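Local coordinates for protein Isomerase/lactonizing enzyme (Agrobacterium fabrum str. C58, PDB 2NQL) that belongs to the enolase superfamily, resembling mandelate racemase and muconate lactonizing enzymes, and carries a metal site in its barrel domain, at residues S141-A155 / C360-L373. Residues are numbered along the deposited sequence; the frame is centred on the assembly and turned at random.
Sequences SIRDLLGGGVDSFPA and CREGRYHLPSGPGL. With SO4 (sulfate ion), chain C; SO4 (sulfate ion), chain F.
Arg143 reaches Leu367 and Pro368 with its guanidinium. NH1 and NH2 both donate to the carbonyl of Pro368, end-on, with NH2 to Pro368 O at 3.0 Å, while Leu367 CB sits 3.7 Å above the centre of the guanidinium plane. The adjacent NE/NH2 edge grips Asp151 side-on: OD1 lies in the guanidinium plane, NE meets it nearly along its C-O axis and NH2 from above the carboxylate plane, and NH2 to OD1 (2.9 Å) is a salt bridge. Held at two edges, with a leucine over one face, the group has its rotation fixed; Gln329 takes a further bond from NH1.

Asp151 also contributes its backbone, its carbonyl O accepting a nearly straight bond from Leu367 N (175° at the hydrogen). From there strands 152-155 and 364-366 run antiparallel, their N-to-C directions at 143°: Phe153 and Tyr365 form a hydrogen-bonded pair, and Ala155 N donates to Gly363 O in the type I' turn. On one face of this ribbon the Phe153 and Tyr365 rings meet obliquely, planes at 59°, CE1 to CD2 3.7 Å, and Leu367 CD1 lies equally near Phe153 CE2. Leu328 of helix 322-331 touches the side chains of both aromatics, and Tyr365 OH bonds to Glu341 O.

Arg364, its chain bent at chi3, turns back so that NH2 donates in plane to Ser152 OG at 2.9 Å; its NH1 and NH2 also hold a sulfate, probably from the crystallisation liquor.

At the far end Ile142 N donates to Gly372 O, and Ser141 OG, as N-cap, accepts from Asp144 N. A Schellman motif at Gly147 ends this short helix. With the side chain of Tyr365 about 12 Å from the sodium ion, the arrangement joins the first strand of the enolase-type barrel domain, 152-158, to the hairpin of strands 359-361 and 364-366, late in the chain.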
ATOM      1  N   SER A 141     -28.072 -14.910  -5.514  1.00 25.80           N
ATOM      2  CA  SER A 141     -27.013 -14.113  -6.157  1.00 19.84           C
ATOM      3  C   SER A 141     -26.387 -13.233  -5.077  1.00 22.87           C
ATOM      4  O   SER A 141     -27.025 -12.924  -4.049  1.00 21.43           O
ATOM      5  CB  SER A 141     -27.597 -13.235  -7.274  1.00 18.92           C
ATOM      6  OG  SER A 141     -28.476 -12.281  -6.702  1.00 21.48           O
ATOM      7  N   ILE A 142     -25.127 -12.841  -5.277  1.00 21.34           N
ATOM      8  CA  ILE A 142     -24.515 -11.880  -4.342  1.00 20.11           C
ATOM      9  C   ILE A 142     -25.387 -10.619  -4.184  1.00 23.33           C
ATOM     10  O   ILE A 142     -25.622 -10.152  -3.070  1.00 20.89           O
ATOM     11  CB  ILE A 142     -23.066 -11.529  -4.762  1.00 17.50           C
ATOM     12  CG1 ILE A 142     -22.147 -12.725  -4.458  1.00 19.18           C
ATOM     13  CG2 ILE A 142     -22.600 -10.195  -4.104  1.00 20.69           C
ATOM     14  CD1 ILE A 142     -20.779 -12.598  -5.112  1.00 20.05           C
ATOM     15  N   ARG A 143     -25.925 -10.098  -5.281  1.00 22.08           N
ATOM     16  CA  ARG A 143     -26.719  -8.893  -5.163  1.00 20.00           C
ATOM     17  C   ARG A 143     -27.957  -9.079  -4.288  1.00 20.11           C
ATOM     18  O   ARG A 143     -28.315  -8.167  -3.530  1.00 22.87           O
ATOM     19  CB  ARG A 143     -27.042  -8.259  -6.517  1.00 21.95           C
ATOM     20  CG  ARG A 143     -27.987  -9.053  -7.447  1.00 21.10           C
ATOM     21  CD  ARG A 143     -27.924  -8.414  -8.836  1.00 26.86           C
ATOM     22  NE  ARG A 143     -28.660  -9.122  -9.889  1.00 23.42           N
ATOM     23  CZ  ARG A 143     -28.257 -10.234 -10.492  1.00 28.46           C
ATOM     24  NH1 ARG A 143     -27.126 -10.845 -10.127  1.00 22.81           N
ATOM     25  NH2 ARG A 143     -29.008 -10.761 -11.451  1.00 27.47           N
ATOM     26  N   ASP A 144     -28.576 -10.256  -4.388  1.00 22.29           N
ATOM     27  CA  ASP A 144     -29.720 -10.606  -3.547  1.00 27.13           C
ATOM     28  C   ASP A 144     -29.313 -10.686  -2.092  1.00 29.91           C
ATOM     29  O   ASP A 144     -29.945 -10.082  -1.226  1.00 26.70           O
ATOM     30  CB  ASP A 144     -30.352 -11.914  -4.001  1.00 29.24           C
ATOM     31  CG  ASP A 144     -31.609 -11.694  -4.846  1.00 35.78           C
ATOM     32  OD1 ASP A 144     -32.143 -10.560  -4.873  1.00 47.24           O
ATOM     33  OD2 ASP A 144     -32.067 -12.665  -5.479  1.00 44.89           O
ATOM     34  N   LEU A 145     -28.217 -11.388  -1.841  1.00 25.78           N
ATOM     35  CA  LEU A 145     -27.637 -11.489  -0.505  1.00 27.27           C
ATOM     36  C   LEU A 145     -27.291 -10.146   0.126  1.00 25.84           C
ATOM     37  O   LEU A 145     -27.411  -9.974   1.339  1.00 30.20           O
ATOM     38  CB  LEU A 145     -26.410 -12.396  -0.560  1.00 27.88           C
ATOM     39  CG  LEU A 145     -25.926 -13.093   0.701  1.00 37.21           C
ATOM     40  CD1 LEU A 145     -26.991 -13.994   1.296  1.00 32.69           C
ATOM     41  CD2 LEU A 145     -24.707 -13.891   0.329  1.00 26.96           C
ATOM     42  N   LEU A 146     -26.896  -9.187  -0.706  1.00 23.98           N
ATOM     43  CA  LEU A 146     -26.594  -7.822  -0.298  1.00 25.39           C
ATOM     44  C   LEU A 146     -27.839  -6.929  -0.147  1.00 28.27           C
ATOM     45  O   LEU A 146     -27.714  -5.715   0.037  1.00 32.90           O
ATOM     46  CB  LEU A 146     -25.616  -7.195  -1.311  1.00 24.91           C
ATOM     47  CG  LEU A 146     -24.153  -7.646  -1.299  1.00 24.68           C
ATOM     48  CD1 LEU A 146     -23.406  -6.959  -2.416  1.00 27.69           C
ATOM     49  CD2 LEU A 146     -23.502  -7.327   0.044  1.00 31.66           C
ATOM     50  N   GLY A 147     -29.026  -7.523  -0.256  1.00 29.83           N
ATOM     51  CA  GLY A 147     -30.284  -6.780  -0.057  1.00 33.03           C
ATOM     52  C   GLY A 147     -31.089  -6.513  -1.323  1.00 39.20           C
ATOM     53  O   GLY A 147     -32.151  -5.870  -1.266  1.00 30.76           O
ATOM     54  N   GLY A 148     -30.599  -7.004  -2.466  1.00 31.08           N
ATOM     55  CA  GLY A 148     -31.261  -6.781  -3.754  1.00 28.84           C
ATOM     56  C   GLY A 148     -30.493  -5.820  -4.637  1.00 24.68           C
ATOM     57  O   GLY A 148     -29.960  -4.820  -4.172  1.00 27.10           O
ATOM     58  N   GLY A 149     -30.405  -6.147  -5.919  1.00 26.75           N
ATOM     59  CA  GLY A 149     -29.925  -5.185  -6.882  1.00 26.95           C
ATOM     60  C   GLY A 149     -30.645  -5.317  -8.199  1.00 26.45           C
ATOM     61  O   GLY A 149     -31.360  -6.299  -8.437  1.00 27.86           O
ATOM     62  N   VAL A 150     -30.427  -4.335  -9.061  1.00 23.01           N
ATOM     63  CA  VAL A 150     -30.965  -4.353 -10.427  1.00 24.59           C
ATOM     64  C   VAL A 150     -30.260  -5.450 -11.259  1.00 28.12           C
ATOM     65  O   VAL A 150     -29.220  -6.002 -10.848  1.00 25.98           O
ATOM     66  CB  VAL A 150     -30.848  -2.953 -11.095  1.00 24.90           C
ATOM     67  CG1 VAL A 150     -31.589  -1.912 -10.282  1.00 30.44           C
ATOM     68  CG2 VAL A 150     -29.357  -2.516 -11.265  1.00 21.92           C
ATOM     69  N   ASP A 151     -30.824  -5.787 -12.411  1.00 22.27           N
ATOM     70  CA  ASP A 151     -30.224  -6.831 -13.245  1.00 21.08           C
ATOM     71  C   ASP A 151     -29.573  -6.278 -14.496  1.00 18.41           C
ATOM     72  O   ASP A 151     -29.046  -7.046 -15.308  1.00 21.87           O
ATOM     73  CB  ASP A 151     -31.261  -7.881 -13.634  1.00 25.43           C
ATOM     74  CG  ASP A 151     -31.907  -8.527 -12.441  1.00 36.40           C
ATOM     75  OD1 ASP A 151     -31.185  -8.879 -11.485  1.00 29.46           O
ATOM     76  OD2 ASP A 151     -33.144  -8.668 -12.450  1.00 32.23           O
ATOM     77  N   SER A 152     -29.626  -4.953 -14.657  1.00 22.22           N
ATOM     78  CA  SER A 152     -28.971  -4.289 -15.773  1.00 23.26           C
ATOM     79  C   SER A 152     -28.696  -2.854 -15.385  1.00 18.67           C
ATOM     80  O   SER A 152     -29.378  -2.300 -14.514  1.00 21.78           O
ATOM     81  CB  SER A 152     -29.820  -4.374 -17.079  1.00 24.07           C
ATOM     82  OG  SER A 152     -31.033  -3.643 -16.962  1.00 26.98           O
ATOM     83  N   PHE A 153     -27.691  -2.250 -16.016  1.00 19.81           N
ATOM     84  CA  PHE A 153     -27.437  -0.814 -15.867  1.00 19.55           C
ATOM     85  C   PHE A 153     -26.575  -0.312 -17.015  1.00 17.91           C
ATOM     86  O   PHE A 153     -26.029  -1.133 -17.767  1.00 21.08           O
ATOM     87  CB  PHE A 153     -26.808  -0.472 -14.485  1.00 21.07           C
ATOM     88  CG  PHE A 153     -25.687  -1.394 -14.058  1.00 23.22           C
ATOM     89  CD1 PHE A 153     -24.445  -1.371 -14.700  1.00 20.99           C
ATOM     90  CD2 PHE A 153     -25.868  -2.255 -12.973  1.00 18.39           C
ATOM     91  CE1 PHE A 153     -23.411  -2.204 -14.283  1.00 22.39           C
ATOM     92  CE2 PHE A 153     -24.833  -3.076 -12.537  1.00 20.43           C
ATOM     93  CZ  PHE A 153     -23.602  -3.057 -13.200  1.00 20.58           C
ATOM     94  N   PRO A 154     -26.488   1.027 -17.195  1.00 20.09           N
ATOM     95  CA  PRO A 154     -25.737   1.566 -18.321  1.00 22.06           C
ATOM     96  C   PRO A 154     -24.251   1.230 -18.334  1.00 24.61           C
ATOM     97  O   PRO A 154     -23.629   1.080 -17.280  1.00 22.12           O
ATOM     98  CB  PRO A 154     -25.939   3.082 -18.156  1.00 22.94           C
ATOM     99  CG  PRO A 154     -27.256   3.181 -17.493  1.00 23.98           C
ATOM    100  CD  PRO A 154     -27.154   2.122 -16.459  1.00 25.13           C
ATOM    101  N   ALA A 155     -23.710   1.116 -19.540  1.00 23.13           N
ATOM    102  CA  ALA A 155     -22.294   0.866 -19.756  1.00 18.79           C
ATOM    103  C   ALA A 155     -21.751   1.926 -20.707  1.00 25.84           C
ATOM    104  O   ALA A 155     -22.420   2.284 -21.683  1.00 23.37           O
ATOM    105  CB  ALA A 155     -22.109  -0.529 -20.332  1.00 17.41           C
ATOM    106  N   CYS A 360     -22.845  -7.621 -22.066  1.00 19.62           N
ATOM    107  CA  CYS A 360     -23.026  -6.198 -22.268  1.00 18.87           C
ATOM    108  C   CYS A 360     -23.428  -5.974 -23.724  1.00 21.27           C
ATOM    109  O   CYS A 360     -22.720  -6.417 -24.625  1.00 23.53           O
ATOM    110  CB  CYS A 360     -21.710  -5.479 -21.971  1.00 20.67           C
ATOM    111  SG  CYS A 360     -21.843  -3.682 -21.976  1.00 26.03           S
ATOM    112  N   ARG A 361     -24.586  -5.349 -23.933  1.00 23.65           N
ATOM    113  CA  ARG A 361     -25.050  -5.029 -25.283  1.00 24.00           C
ATOM    114  C   ARG A 361     -25.964  -3.805 -25.279  1.00 24.30           C
ATOM    115  O   ARG A 361     -26.615  -3.506 -24.276  1.00 21.52           O
ATOM    116  CB  ARG A 361     -25.703  -6.250 -25.956  1.00 26.88           C
ATOM    117  CG  ARG A 361     -26.856  -6.842 -25.214  1.00 28.89           C
ATOM    118  CD  ARG A 361     -27.333  -8.208 -25.787  1.00 22.90           C
ATOM    119  NE  ARG A 361     -28.624  -8.489 -25.159  1.00 26.69           N
ATOM    120  CZ  ARG A 361     -28.829  -9.245 -24.076  1.00 27.68           C
ATOM    121  NH1 ARG A 361     -27.835  -9.898 -23.474  1.00 25.58           N
ATOM    122  NH2 ARG A 361     -30.066  -9.375 -23.612  1.00 29.14           N
ATOM    123  N   GLU A 362     -25.962  -3.077 -26.400  1.00 24.86           N
ATOM    124  CA  GLU A 362     -26.810  -1.881 -26.583  1.00 23.82           C
ATOM    125  C   GLU A 362     -26.694  -0.902 -25.425  1.00 21.80           C
ATOM    126  O   GLU A 362     -27.698  -0.389 -24.887  1.00 23.32           O
ATOM    127  CB  GLU A 362     -28.269  -2.291 -26.795  1.00 29.46           C
ATOM    128  CG  GLU A 362     -29.083  -1.305 -27.628  1.00 41.45           C
ATOM    129  CD  GLU A 362     -30.422  -1.883 -28.033  1.00 61.31           C
ATOM    130  OE1 GLU A 362     -31.149  -2.377 -27.145  1.00 60.80           O
ATOM    131  OE2 GLU A 362     -30.740  -1.864 -29.240  1.00 65.58           O
ATOM    132  N   GLY A 363     -25.447  -0.671 -25.008  1.00 22.77           N
ATOM    133  CA  GLY A 363     -25.191   0.290 -23.966  1.00 22.95           C
ATOM    134  C   GLY A 363     -25.530  -0.123 -22.550  1.00 20.38           C
ATOM    135  O   GLY A 363     -25.595   0.745 -21.671  1.00 22.33           O
ATOM    136  N   ARG A 364     -25.767  -1.421 -22.306  1.00 21.70           N
ATOM    137  CA  ARG A 364     -26.119  -1.881 -20.940  1.00 20.06           C
ATOM    138  C   ARG A 364     -25.456  -3.219 -20.573  1.00 17.49           C
ATOM    139  O   ARG A 364     -25.456  -4.163 -21.359  1.00 20.70           O
ATOM    140  CB  ARG A 364     -27.631  -2.043 -20.727  1.00 23.70           C
ATOM    141  CG  ARG A 364     -28.476  -0.798 -20.935  1.00 28.79           C
ATOM    142  CD  ARG A 364     -29.949  -1.080 -20.759  1.00 28.25           C
ATOM    143  NE  ARG A 364     -30.343  -1.313 -19.373  1.00 26.09           N
ATOM    144  CZ  ARG A 364     -30.457  -0.379 -18.428  1.00 20.71           C
ATOM    145  NH1 ARG A 364     -30.199   0.907 -18.680  1.00 23.80           N
ATOM    146  NH2 ARG A 364     -30.844  -0.740 -17.212  1.00 24.52           N
ATOM    147  N   TYR A 365     -24.948  -3.301 -19.342  1.00 23.30           N
ATOM    148  CA  TYR A 365     -24.571  -4.584 -18.760  1.00 20.53           C
ATOM    149  C   TYR A 365     -25.820  -5.348 -18.382  1.00 21.11           C
ATOM    150  O   TYR A 365     -26.776  -4.762 -17.871  1.00 20.65           O
ATOM    151  CB  TYR A 365     -23.760  -4.371 -17.481  1.00 17.75           C
ATOM    152  CG  TYR A 365     -22.301  -4.140 -17.722  1.00 18.85           C
ATOM    153  CD1 TYR A 365     -21.457  -5.206 -18.075  1.00 17.90           C
ATOM    154  CD2 TYR A 365     -21.744  -2.871 -17.565  1.00 18.59           C
ATOM    155  CE1 TYR A 365     -20.091  -5.015 -18.261  1.00 21.12           C
ATOM    156  CE2 TYR A 365     -20.371  -2.671 -17.735  1.00 18.71           C
ATOM    157  CZ  TYR A 365     -19.557  -3.760 -18.090  1.00 17.00           C
ATOM    158  OH  TYR A 365     -18.213  -3.585 -18.264  1.00 17.56           O
ATOM    159  N   HIS A 366     -25.782  -6.646 -18.646  1.00 19.35           N
ATOM    160  CA  HIS A 366     -26.760  -7.617 -18.158  1.00 22.27           C
ATOM    161  C   HIS A 366     -26.118  -8.610 -17.200  1.00 19.37           C
ATOM    162  O   HIS A 366     -25.196  -9.363 -17.569  1.00 22.06           O
ATOM    163  CB  HIS A 366     -27.353  -8.380 -19.345  1.00 22.48           C
ATOM    164  CG  HIS A 366     -28.133  -7.506 -20.271  1.00 25.11           C
ATOM    165  ND1 HIS A 366     -29.507  -7.464 -20.263  1.00 31.45           N
ATOM    166  CD2 HIS A 366     -27.731  -6.594 -21.189  1.00 26.26           C
ATOM    167  CE1 HIS A 366     -29.922  -6.589 -21.166  1.00 33.29           C
ATOM    168  NE2 HIS A 366     -28.863  -6.041 -21.736  1.00 24.03           N
ATOM    169  N   LEU A 367     -26.631  -8.630 -15.974  1.00 20.53           N
ATOM    170  CA  LEU A 367     -25.972  -9.371 -14.893  1.00 18.99           C
ATOM    171  C   LEU A 367     -26.242 -10.864 -15.006  1.00 24.76           C
ATOM    172  O   LEU A 367     -27.297 -11.252 -15.512  1.00 21.68           O
ATOM    173  CB  LEU A 367     -26.462  -8.851 -13.534  1.00 19.87           C
ATOM    174  CG  LEU A 367     -25.614  -7.658 -13.061  1.00 28.69           C
ATOM    175  CD1 LEU A 367     -25.819  -6.350 -13.831  1.00 25.00           C
ATOM    176  CD2 LEU A 367     -25.781  -7.447 -11.612  1.00 27.66           C
ATOM    177  N   PRO A 368     -25.324 -11.710 -14.485  1.00 21.33           N
ATOM    178  CA  PRO A 368     -25.557 -13.145 -14.530  1.00 24.95           C
ATOM    179  C   PRO A 368     -26.674 -13.533 -13.563  1.00 22.70           C
ATOM    180  O   PRO A 368     -27.036 -12.726 -12.687  1.00 26.05           O
ATOM    181  CB  PRO A 368     -24.206 -13.732 -14.089  1.00 23.49           C
ATOM    182  CG  PRO A 368     -23.626 -12.696 -13.238  1.00 22.08           C
ATOM    183  CD  PRO A 368     -24.053 -11.385 -13.802  1.00 22.17           C
ATOM    184  N   SER A 369     -27.223 -14.733 -13.730  1.00 24.97           N
ATOM    185  CA  SER A 369     -28.481 -15.111 -13.058  1.00 27.61           C
ATOM    186  C   SER A 369     -28.286 -15.994 -11.822  1.00 32.60           C
ATOM    187  O   SER A 369     -29.143 -16.021 -10.925  1.00 28.33           O
ATOM    188  CB  SER A 369     -29.409 -15.813 -14.035  1.00 28.35           C
ATOM    189  OG  SER A 369     -29.649 -15.007 -15.179  1.00 33.00           O
ATOM    190  N   GLY A 370     -27.167 -16.713 -11.777  1.00 24.41           N
ATOM    191  CA  GLY A 370     -26.990 -17.800 -10.806  1.00 26.19           C
ATOM    192  C   GLY A 370     -26.747 -17.317  -9.368  1.00 29.67           C
ATOM    193  O   GLY A 370     -26.556 -16.117  -9.121  1.00 23.13           O
ATOM    194  N   PRO A 371     -26.764 -18.245  -8.402  1.00 24.34           N
ATOM    195  CA  PRO A 371     -26.365 -17.854  -7.038  1.00 24.80           C
ATOM    196  C   PRO A 371     -24.877 -17.561  -6.934  1.00 21.75           C
ATOM    197  O   PRO A 371     -24.115 -17.992  -7.786  1.00 20.09           O
ATOM    198  CB  PRO A 371     -26.685 -19.091  -6.212  1.00 20.02           C
ATOM    199  CG  PRO A 371     -26.641 -20.210  -7.174  1.00 29.02           C
ATOM    200  CD  PRO A 371     -27.165 -19.658  -8.467  1.00 26.77           C
ATOM    201  N   GLY A 372     -24.482 -16.852  -5.877  1.00 22.79           N
ATOM    202  CA  GLY A 372     -23.104 -16.380  -5.718  1.00 16.00           C
ATOM    203  C   GLY A 372     -22.757 -15.352  -6.782  1.00 19.29           C
ATOM    204  O   GLY A 372     -23.539 -14.445  -7.113  1.00 19.18           O
ATOM    205  N   LEU A 373     -21.560 -15.512  -7.317  1.00 17.78           N
ATOM    206  CA  LEU A 373     -21.028 -14.615  -8.317  1.00 19.73           C
ATOM    207  C   LEU A 373     -21.817 -14.719  -9.636  1.00 21.37           C
ATOM    208  O   LEU A 373     -22.001 -13.712 -10.340  1.00 20.27           O
ATOM    209  CB  LEU A 373     -19.560 -14.989  -8.510  1.00 23.74           C
ATOM    210  CG  LEU A 373     -18.613 -14.042  -9.205  1.00 25.79           C
ATOM    211  CD1 LEU A 373     -18.492 -12.759  -8.419  1.00 22.04           C
ATOM    212  CD2 LEU A 373     -17.272 -14.769  -9.338  1.00 21.70           C
TER
HETATM  213  S   SO4 C1002     -30.906   2.707 -15.553  1.00 54.45           S
HETATM  214  O1  SO4 C1002     -30.130   3.592 -14.666  1.00 48.46           O
HETATM  215  O2  SO4 C1002     -30.741   3.141 -16.940  1.00 43.24           O
HETATM  216  O3  SO4 C1002     -30.414   1.339 -15.408  1.00 43.12           O
HETATM  217  O4  SO4 C1002     -32.329   2.734 -15.193  1.00 62.15           O
HETATM  218  S   SO4 F1012     -33.489  -5.922 -16.773  1.00 84.37           S
HETATM  219  O1  SO4 F1012     -33.092  -5.028 -15.682  1.00 52.57           O
HETATM  220  O2  SO4 F1012     -32.953  -5.456 -18.054  1.00 81.10           O
HETATM  221  O3  SO4 F1012     -32.923  -7.235 -16.492  1.00 85.67           O
HETATM  222  O4  SO4 F1012     -34.951  -6.022 -16.870  1.00 70.99           O
HETATM  223  O   HOH W   1     -25.879 -13.886 -10.265  1.00 27.44           O
HETATM  224  O   HOH W   2     -30.611  -8.208 -17.544  1.00 32.09           O